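Local structure of Cbs-cp12 (Microcystis aeruginosa PCC 7806, 5NMU) at residues A[47-52]-A[79-84]; A[17-22]-A[42-47]; A[85-90]-A[106-111]. The protein probably takes part in the redox regulation of photosynthesis, joining a pair of CBS domains to a CP12 domain in a hexamer. One frame throughout, in Å; residues are numbered along the deposited sequence.

Contact 1. Residues A[47-52]-A[79-84]; sequences QDPYGI and AKPCVV
D48 and K80 form a salt bridge where the two CBS motifs of the chain meet. In this CBS pair, A79 pairs with I52 of strand 51-54 in a single antiparallel hydrogen-bonded pair. K80 runs fully extended, and its NZ lies 2.8 Å from D48 OD2. It comes from above the carboxylate plane, 41° out of it. The same OD2 also takes the backbone N-H of R44, so two donors fix the carboxylate. P49 packs its CB on P81 CB at 3.8 Å. Its carbonyl O accepts from a water that in turn accepts from K80 NZ, giving the ammonium a second partner. The Y50 ring packs on P43 and I109, and its OH bonds K112 O. The carbonyl O of Y50 receives a weak bond from C82 N. P81, which follows a cis peptide bond, gives a CA-H...O contact to the same oxygen. At G51 a side chain would crowd K80 CB and A79 O, which suits glycine. I52 N donates to A79 O at 3.0 Å. A79 N answers at 2.8 Å to I52 O, with an N-H...O angle of 177°. Beside this pair, I52 CG2 rests 3.6 Å from C82 CB, and C82 SG lies 3.8 Å from G51 C.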
loop_
_atom_site.group_PDB
_atom_site.type_symbol
_atom_site.label_atom_id
_atom_site.label_comp_id
_atom_site.label_asym_id
_atom_site.label_seq_id
_atom_site.Cartn_x
_atom_site.Cartn_y
_atom_site.Cartn_z
ATOM N N GLN A 47 -24.167 11.629 18.970
ATOM C CA GLN A 47 -24.022 10.628 17.894
ATOM C C GLN A 47 -22.844 10.863 16.913
ATOM O O GLN A 47 -22.652 10.056 16.003
ATOM C CB GLN A 47 -25.317 10.486 17.077
ATOM C CG GLN A 47 -26.409 9.700 17.761
ATOM C CD GLN A 47 -27.125 10.501 18.809
ATOM O OE1 GLN A 47 -27.468 11.658 18.576
ATOM N NE2 GLN A 47 -27.362 9.898 19.981
ATOM N N ASP A 48 -22.078 11.932 17.103
ATOM C CA ASP A 48 -21.005 12.320 16.179
ATOM C C ASP A 48 -19.720 11.577 16.562
ATOM O O ASP A 48 -19.300 11.612 17.727
ATOM C CB ASP A 48 -20.794 13.826 16.298
ATOM C CG ASP A 48 -20.040 14.422 15.141
ATOM O OD1 ASP A 48 -20.234 13.940 14.039
ATOM O OD2 ASP A 48 -19.271 15.409 15.334
ATOM N N PRO A 49 -19.072 10.913 15.594
ATOM C CA PRO A 49 -17.875 10.144 15.992
ATOM C C PRO A 49 -16.708 11.014 16.450
ATOM O O PRO A 49 -16.687 12.182 16.174
ATOM C CB PRO A 49 -17.509 9.402 14.729
ATOM C CG PRO A 49 -18.031 10.297 13.624
ATOM C CD PRO A 49 -19.335 10.779 14.156
ATOM N N TYR A 50 -15.787 10.410 17.192
ATOM C CA TYR A 50 -14.505 11.006 17.481
ATOM C C TYR A 50 -13.641 11.062 16.232
ATOM O O TYR A 50 -13.822 10.305 15.308
ATOM C CB TYR A 50 -13.757 10.259 18.612
ATOM C CG TYR A 50 -14.342 10.562 19.972
ATOM C CD1 TYR A 50 -15.408 9.815 20.468
ATOM C CD2 TYR A 50 -13.864 11.612 20.723
ATOM C CE1 TYR A 50 -15.957 10.088 21.708
ATOM C CE2 TYR A 50 -14.430 11.931 21.950
ATOM C CZ TYR A 50 -15.469 11.154 22.443
ATOM O OH TYR A 50 -15.995 11.450 23.653
ATOM N N GLY A 51 -12.716 11.999 16.229
ATOM C CA GLY A 51 -11.738 12.094 15.153
ATOM C C GLY A 51 -10.395 12.303 15.786
ATOM O O GLY A 51 -10.317 12.481 17.004
ATOM N N ILE A 52 -9.357 12.252 14.974
ATOM C CA ILE A 52 -7.995 12.442 15.426
ATOM C C ILE A 52 -7.203 13.145 14.317
ATOM O O ILE A 52 -7.406 12.892 13.132
ATOM C CB ILE A 52 -7.315 11.101 15.850
ATOM C CG1 ILE A 52 -5.947 11.366 16.561
ATOM C CG2 ILE A 52 -7.144 10.164 14.642
ATOM C CD1 ILE A 52 -5.444 10.161 17.330
ATOM N N ALA A 79 -8.645 12.443 10.627
ATOM C CA ALA A 79 -9.304 11.182 10.391
ATOM C C ALA A 79 -10.570 11.133 11.212
ATOM O O ALA A 79 -10.522 11.159 12.401
ATOM C CB ALA A 79 -8.382 10.030 10.771
ATOM N N LYS A 80 -11.722 11.099 10.576
ATOM C CA LYS A 80 -12.965 11.144 11.313
ATOM C C LYS A 80 -13.946 10.417 10.459
ATOM O O LYS A 80 -14.083 10.799 9.316
ATOM C CB LYS A 80 -13.461 12.555 11.550
ATOM C CG LYS A 80 -14.753 12.608 12.367
ATOM C CD LYS A 80 -15.206 14.037 12.680
ATOM C CE LYS A 80 -16.596 14.081 13.304
ATOM N NZ LYS A 80 -16.733 15.312 14.126
ATOM N N PRO A 81 -14.611 9.383 10.975
ATOM C CA PRO A 81 -14.257 8.717 12.245
ATOM C C PRO A 81 -12.864 8.103 12.248
ATOM O O PRO A 81 -12.300 7.835 11.206
ATOM C CB PRO A 81 -15.261 7.544 12.342
ATOM C CG PRO A 81 -15.903 7.438 10.988
ATOM C CD PRO A 81 -15.356 8.487 10.071
ATOM N N CYS A 82 -12.344 7.846 13.425
ATOM C CA CYS A 82 -11.030 7.248 13.567
ATOM C C CYS A 82 -11.142 5.915 14.282
ATOM O O CYS A 82 -12.183 5.602 14.822
ATOM C CB CYS A 82 -10.117 8.225 14.279
ATOM S SG CYS A 82 -10.609 8.507 15.952
ATOM N N VAL A 83 -10.096 5.110 14.215
ATOM C CA VAL A 83 -9.978 3.873 14.980
ATOM C C VAL A 83 -9.873 4.288 16.404
ATOM O O VAL A 83 -9.088 5.193 16.729
ATOM C CB VAL A 83 -8.696 3.099 14.604
ATOM C CG1 VAL A 83 -8.421 1.939 15.530
ATOM C CG2 VAL A 83 -8.767 2.611 13.164
ATOM N N VAL A 84 -10.613 3.593 17.268
ATOM C CA VAL A 84 -10.665 3.858 18.699
ATOM C C VAL A 84 -10.287 2.571 19.481
ATOM O O VAL A 84 -10.392 1.454 18.968
ATOM C CB VAL A 84 -12.056 4.390 19.146
ATOM C CG1 VAL A 84 -12.599 5.438 18.171
ATOM C CG2 VAL A 84 -13.064 3.266 19.348
HETATM O O HOH W 1 -15.214 14.368 16.281
#

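Contact 2. Residues A[17-22]-A[42-47]; sequences TIRGSA and EPRHEQ
R19 crosses E42 and R44 obliquely with its side chain, beside one backbone bond, E42 N to I18 O at 2.9 Å. From CB, the chain of R19 leaves with CG next to the backbone N and anti to the carbonyl carbon (chi1 -62°). This puts CG 3.5 Å from E42 OE1. CD follows at 4.1 Å from E42 OE1. A bend at chi3 then turns the head group. NE points out of the contact, to a salt bridge with E143 of the second subunit, so E42 is not the main partner of this head group. The remaining nitrogens turn back to segment 42-47. NH1 meets E42 OE1 at 3.2 Å in a salt bridge whose hydrogen bond is weak. The guanidinium and carboxylate planes stand 55° apart, so the two groups do not pair flat. NH2 lies 3.6 Å from R44 CG and so packs on the aliphatic part of the second arginine. R44 also packs on E143 of the second subunit, and that acid probably eases the gathering of positive charge.

E42 is extended beyond CG, which carries its carboxylate to the surface. There OE1 has a second partner, a water that donates to it at 2.6 Å and also hydrogen-bonds T17 OG1. The acid is therefore held by two residues of 17-22, R19 directly and T17 through the water. Past R19 the chain folds into a type I turn, closed by A22 N to R19 O. The same turn also presents S21 OG to E143 of the second subunit. The contact joins strand 17-18 to the chain following its parallel neighbour 38-41, with helix 24-34 between the two strands in sequence. This is the beta-alpha-beta crossover of a CBS domain.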
loop_
_atom_site.group_PDB
_atom_site.type_symbol
_atom_site.label_atom_id
_atom_site.label_comp_id
_atom_site.label_asym_id
_atom_site.label_seq_id
_atom_site.Cartn_x
_atom_site.Cartn_y
_atom_site.Cartn_z
ATOM N N THR A 17 -8.545 17.931 23.387
ATOM C CA THR A 17 -9.342 17.897 22.178
ATOM C C THR A 17 -9.225 19.235 21.409
ATOM O O THR A 17 -8.731 20.210 21.942
ATOM C CB THR A 17 -10.820 17.600 22.478
ATOM O OG1 THR A 17 -11.382 18.694 23.123
ATOM C CG2 THR A 17 -11.002 16.400 23.391
ATOM N N ILE A 18 -9.695 19.246 20.162
ATOM C CA ILE A 18 -9.802 20.471 19.352
ATOM C C ILE A 18 -11.010 20.343 18.434
ATOM O O ILE A 18 -11.487 19.208 18.129
ATOM C CB ILE A 18 -8.492 20.719 18.549
ATOM C CG1 ILE A 18 -8.446 22.150 17.981
ATOM C CG2 ILE A 18 -8.281 19.682 17.459
ATOM C CD1 ILE A 18 -7.089 22.518 17.455
ATOM N N ARG A 19 -11.558 21.462 18.007
ATOM C CA ARG A 19 -12.683 21.372 17.082
ATOM C C ARG A 19 -12.162 21.161 15.664
ATOM O O ARG A 19 -11.061 21.567 15.340
ATOM C CB ARG A 19 -13.570 22.599 17.182
ATOM C CG ARG A 19 -14.187 22.767 18.579
ATOM C CD ARG A 19 -15.334 23.785 18.584
ATOM N NE ARG A 19 -16.484 23.228 17.872
ATOM C CZ ARG A 19 -17.328 22.302 18.362
ATOM N NH1 ARG A 19 -17.204 21.818 19.613
ATOM N NH2 ARG A 19 -18.325 21.865 17.597
ATOM N N GLY A 20 -12.947 20.455 14.853
ATOM C CA GLY A 20 -12.686 20.261 13.460
ATOM C C GLY A 20 -12.561 21.555 12.659
ATOM O O GLY A 20 -11.834 21.587 11.657
ATOM N N SER A 21 -13.259 22.596 13.110
ATOM C CA SER A 21 -13.261 23.900 12.482
ATOM C C SER A 21 -12.027 24.725 12.792
ATOM O O SER A 21 -11.862 25.776 12.217
ATOM C CB SER A 21 -14.488 24.665 12.931
ATOM O OG SER A 21 -14.512 24.713 14.339
ATOM N N ALA A 22 -11.175 24.282 13.725
ATOM C CA ALA A 22 -10.011 25.066 14.104
ATOM C C ALA A 22 -8.991 25.005 12.980
ATOM O O ALA A 22 -9.004 24.072 12.151
ATOM C CB ALA A 22 -9.381 24.533 15.364
ATOM N N GLU A 42 -13.226 16.908 18.657
ATOM C CA GLU A 42 -14.368 16.931 19.561
ATOM C C GLU A 42 -15.665 16.573 18.807
ATOM O O GLU A 42 -15.969 17.205 17.840
ATOM C CB GLU A 42 -14.456 18.351 20.162
ATOM C CG GLU A 42 -15.616 18.585 21.131
ATOM C CD GLU A 42 -15.476 19.901 21.896
ATOM O OE1 GLU A 42 -14.769 20.808 21.393
ATOM O OE2 GLU A 42 -16.075 20.008 23.006
ATOM N N PRO A 43 -16.412 15.544 19.243
ATOM C CA PRO A 43 -17.715 15.254 18.653
ATOM C C PRO A 43 -18.609 16.466 18.744
ATOM O O PRO A 43 -18.580 17.177 19.743
ATOM C CB PRO A 43 -18.265 14.148 19.554
ATOM C CG PRO A 43 -17.044 13.456 20.080
ATOM C CD PRO A 43 -16.049 14.552 20.277
ATOM N N ARG A 44 -19.372 16.741 17.707
ATOM C CA ARG A 44 -20.218 17.942 17.728
ATOM C C ARG A 44 -21.534 17.717 18.493
ATOM O O ARG A 44 -22.165 18.660 18.902
ATOM C CB ARG A 44 -20.464 18.467 16.313
ATOM C CG ARG A 44 -19.170 18.992 15.651
ATOM C CD ARG A 44 -19.433 19.680 14.308
ATOM N NE ARG A 44 -20.342 18.830 13.546
ATOM C CZ ARG A 44 -20.004 17.880 12.662
ATOM N NH1 ARG A 44 -18.723 17.662 12.274
ATOM N NH2 ARG A 44 -20.994 17.139 12.127
ATOM N N HIS A 45 -21.935 16.467 18.643
ATOM C CA HIS A 45 -23.124 16.073 19.393
ATOM C C HIS A 45 -22.911 14.595 19.756
ATOM O O HIS A 45 -21.934 13.961 19.312
ATOM C CB HIS A 45 -24.399 16.278 18.551
ATOM C CG HIS A 45 -24.307 15.729 17.150
ATOM N ND1 HIS A 45 -24.531 14.401 16.847
ATOM C CD2 HIS A 45 -23.992 16.329 15.972
ATOM C CE1 HIS A 45 -24.354 14.203 15.553
ATOM N NE2 HIS A 45 -24.033 15.357 15.000
ATOM N N GLU A 46 -23.829 14.049 20.540
ATOM C CA GLU A 46 -23.694 12.699 21.120
ATOM C C GLU A 46 -23.500 11.558 20.123
ATOM O O GLU A 46 -22.753 10.636 20.411
ATOM C CB GLU A 46 -24.898 12.365 22.017
ATOM C CG GLU A 46 -24.918 13.259 23.241
ATOM C CD GLU A 46 -25.926 12.835 24.321
ATOM O OE1 GLU A 46 -26.415 11.680 24.336
ATOM O OE2 GLU A 46 -26.200 13.701 25.194
ATOM N N GLN A 47 -24.167 11.629 18.970
ATOM C CA GLN A 47 -24.022 10.628 17.894
ATOM C C GLN A 47 -22.844 10.863 16.913
ATOM O O GLN A 47 -22.652 10.056 16.003
ATOM C CB GLN A 47 -25.317 10.486 17.077
ATOM C CG GLN A 47 -26.409 9.700 17.761
ATOM C CD GLN A 47 -27.125 10.501 18.809
ATOM O OE1 GLN A 47 -27.468 11.658 18.576
ATOM N NE2 GLN A 47 -27.362 9.898 19.981
HETATM O O HOH W 2 -12.194 20.762 21.771
#

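Contact 3. Residues A[85-90]-A[106-111]; sequences VNPELG and APVIQG
V108 meets P87 and V85 because its CG1 stands anti to the backbone N (chi1 179°). That torsion sends CG1 to within 3.7 Å of P87 CA and close to V85 O. On V85 the other methyl does the work: CG2 lies beside the backbone N and touches A106 CB at 3.8 Å. Between these apolar contacts the backbones bridge. V85 N donates to P107 O at 3.0 Å. V85 O accepts from I109 N at 2.9 Å, and V108 CA approaches the same oxygen in a CA-H...O contact. V85 thus has both its polar backbone atoms satisfied by the residues that flank V108 in strand 105-110.

After V85 the chain enters a turn. N86 OD1 takes the N-H of E88 in an Asx turn, and a type I turn from N86 to L89 is closed by L89 N to N86 O. P87 sits in this turn with its ring against the strand. Its CD is 3.3 Å from I109 O, and its CG lies 3.7 Å from Q110 OE1. The proline and the glutamine side chain cross at about a right angle. With an alanine here CG and CD are lost, which would probably leave a gap beside I109 O and Q110 CB and remove the ring's restraint on the backbone at this turn. P87 also packs on Q8 and L115.

G90 is the N-cap of helix 91-101, so the turn delivers the chain straight into the helix that V85 and A106 pack against. The chemistry implies two separate roles: two backbone bonds set the pairing of V85 with V108, and apolar methyls and the proline ring pack beside it.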
loop_
_atom_site.group_PDB
_atom_site.type_symbol
_atom_site.label_atom_id
_atom_site.label_comp_id
_atom_site.label_asym_id
_atom_site.label_seq_id
_atom_site.Cartn_x
_atom_site.Cartn_y
_atom_site.Cartn_z
ATOM N N VAL A 85 -9.853 2.777 20.722
ATOM C CA VAL A 85 -9.381 1.728 21.604
ATOM C C VAL A 85 -10.276 1.732 22.877
ATOM O O VAL A 85 -10.425 2.781 23.508
ATOM C CB VAL A 85 -7.905 1.979 21.990
ATOM C CG1 VAL A 85 -7.463 1.035 23.119
ATOM C CG2 VAL A 85 -6.998 1.778 20.781
ATOM N N ASN A 86 -10.867 0.555 23.198
ATOM C CA ASN A 86 -11.629 0.255 24.450
ATOM C C ASN A 86 -10.620 0.295 25.604
ATOM O O ASN A 86 -9.546 -0.289 25.448
ATOM C CB ASN A 86 -12.297 -1.179 24.292
ATOM C CG ASN A 86 -13.083 -1.692 25.532
ATOM O OD1 ASN A 86 -12.809 -1.404 26.738
ATOM N ND2 ASN A 86 -14.079 -2.540 25.229
ATOM N N PRO A 87 -10.944 0.955 26.754
ATOM C CA PRO A 87 -9.993 1.048 27.872
ATOM C C PRO A 87 -9.490 -0.289 28.393
ATOM O O PRO A 87 -8.333 -0.345 28.803
ATOM C CB PRO A 87 -10.765 1.790 28.936
ATOM C CG PRO A 87 -12.205 1.512 28.621
ATOM C CD PRO A 87 -12.200 1.652 27.107
ATOM N N GLU A 88 -10.331 -1.348 28.339
ATOM C CA GLU A 88 -9.979 -2.695 28.804
ATOM C C GLU A 88 -9.146 -3.556 27.848
ATOM O O GLU A 88 -8.679 -4.662 28.208
ATOM C CB GLU A 88 -11.273 -3.471 29.164
ATOM C CG GLU A 88 -12.024 -2.769 30.284
ATOM C CD GLU A 88 -13.177 -3.601 30.861
ATOM O OE1 GLU A 88 -14.102 -3.965 30.106
ATOM O OE2 GLU A 88 -13.123 -3.922 32.057
ATOM N N LEU A 89 -8.924 -3.055 26.641
ATOM C CA LEU A 89 -8.225 -3.836 25.626
ATOM C C LEU A 89 -6.805 -4.104 26.081
ATOM O O LEU A 89 -6.059 -3.184 26.417
ATOM C CB LEU A 89 -8.236 -3.131 24.260
ATOM C CG LEU A 89 -7.733 -3.937 23.050
ATOM C CD1 LEU A 89 -8.650 -5.151 22.823
ATOM C CD2 LEU A 89 -7.728 -3.094 21.789
ATOM N N GLY A 90 -6.464 -5.377 26.121
ATOM C CA GLY A 90 -5.138 -5.799 26.488
ATOM C C GLY A 90 -4.094 -5.175 25.543
ATOM O O GLY A 90 -4.300 -4.998 24.339
ATOM N N ALA A 106 -4.368 6.431 18.930
ATOM C CA ALA A 106 -5.858 6.355 18.921
ATOM C C ALA A 106 -6.455 6.910 20.206
ATOM O O ALA A 106 -5.843 6.815 21.265
ATOM C CB ALA A 106 -6.330 4.935 18.686
ATOM N N PRO A 107 -7.631 7.538 20.115
ATOM C CA PRO A 107 -8.296 7.885 21.403
ATOM C C PRO A 107 -8.685 6.593 22.113
ATOM O O PRO A 107 -9.025 5.609 21.439
ATOM C CB PRO A 107 -9.564 8.627 20.977
ATOM C CG PRO A 107 -9.859 8.073 19.623
ATOM C CD PRO A 107 -8.491 7.842 18.955
ATOM N N VAL A 108 -8.578 6.621 23.433
ATOM C CA VAL A 108 -9.203 5.659 24.319
ATOM C C VAL A 108 -10.609 6.118 24.692
ATOM O O VAL A 108 -10.775 7.122 25.351
ATOM C CB VAL A 108 -8.396 5.368 25.578
ATOM C CG1 VAL A 108 -9.147 4.340 26.476
ATOM C CG2 VAL A 108 -7.028 4.826 25.204
ATOM N N ILE A 109 -11.589 5.324 24.253
ATOM C CA ILE A 109 -12.994 5.618 24.361
ATOM C C ILE A 109 -13.792 4.477 25.065
ATOM O O ILE A 109 -13.702 3.290 24.691
ATOM C CB ILE A 109 -13.614 5.791 22.959
ATOM C CG1 ILE A 109 -12.867 6.836 22.125
ATOM C CG2 ILE A 109 -15.065 6.211 23.081
ATOM C CD1 ILE A 109 -12.756 8.156 22.798
ATOM N N GLN A 110 -14.611 4.866 26.036
ATOM C CA GLN A 110 -15.558 3.948 26.734
ATOM C C GLN A 110 -16.945 4.476 26.389
ATOM O O GLN A 110 -17.339 5.559 26.825
ATOM C CB GLN A 110 -15.297 3.972 28.248
ATOM C CG GLN A 110 -16.171 3.073 29.129
ATOM C CD GLN A 110 -15.741 3.087 30.625
ATOM O OE1 GLN A 110 -14.556 3.228 30.944
ATOM N NE2 GLN A 110 -16.708 2.935 31.542
ATOM N N GLY A 111 -17.673 3.738 25.564
ATOM C CA GLY A 111 -18.967 4.173 25.019
ATOM C C GLY A 111 -18.776 5.407 24.134
ATOM O O GLY A 111 -18.087 5.333 23.159
#

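Contact 1 touches both others. Its centre is about 9 Å from that of contact 2 and about 13 Å from that of contact 3. Contacts 2 and 3 are about 18 Å apart between centres and do not touch. D48 links contacts 1 and 2: its OD2 accepts from K80 NZ and from the backbone N of R44. K80 NZ and R44 NH1, like charges, lie 3.6 Å apart. C82 SG links contacts 1 and 3, resting 3.7 Å from P107 CD. Contacts 2 and 3 hold probably equivalent places in the two CBS motifs: in each, the first strand region meets the second across a helix. All three also touch the second subunit.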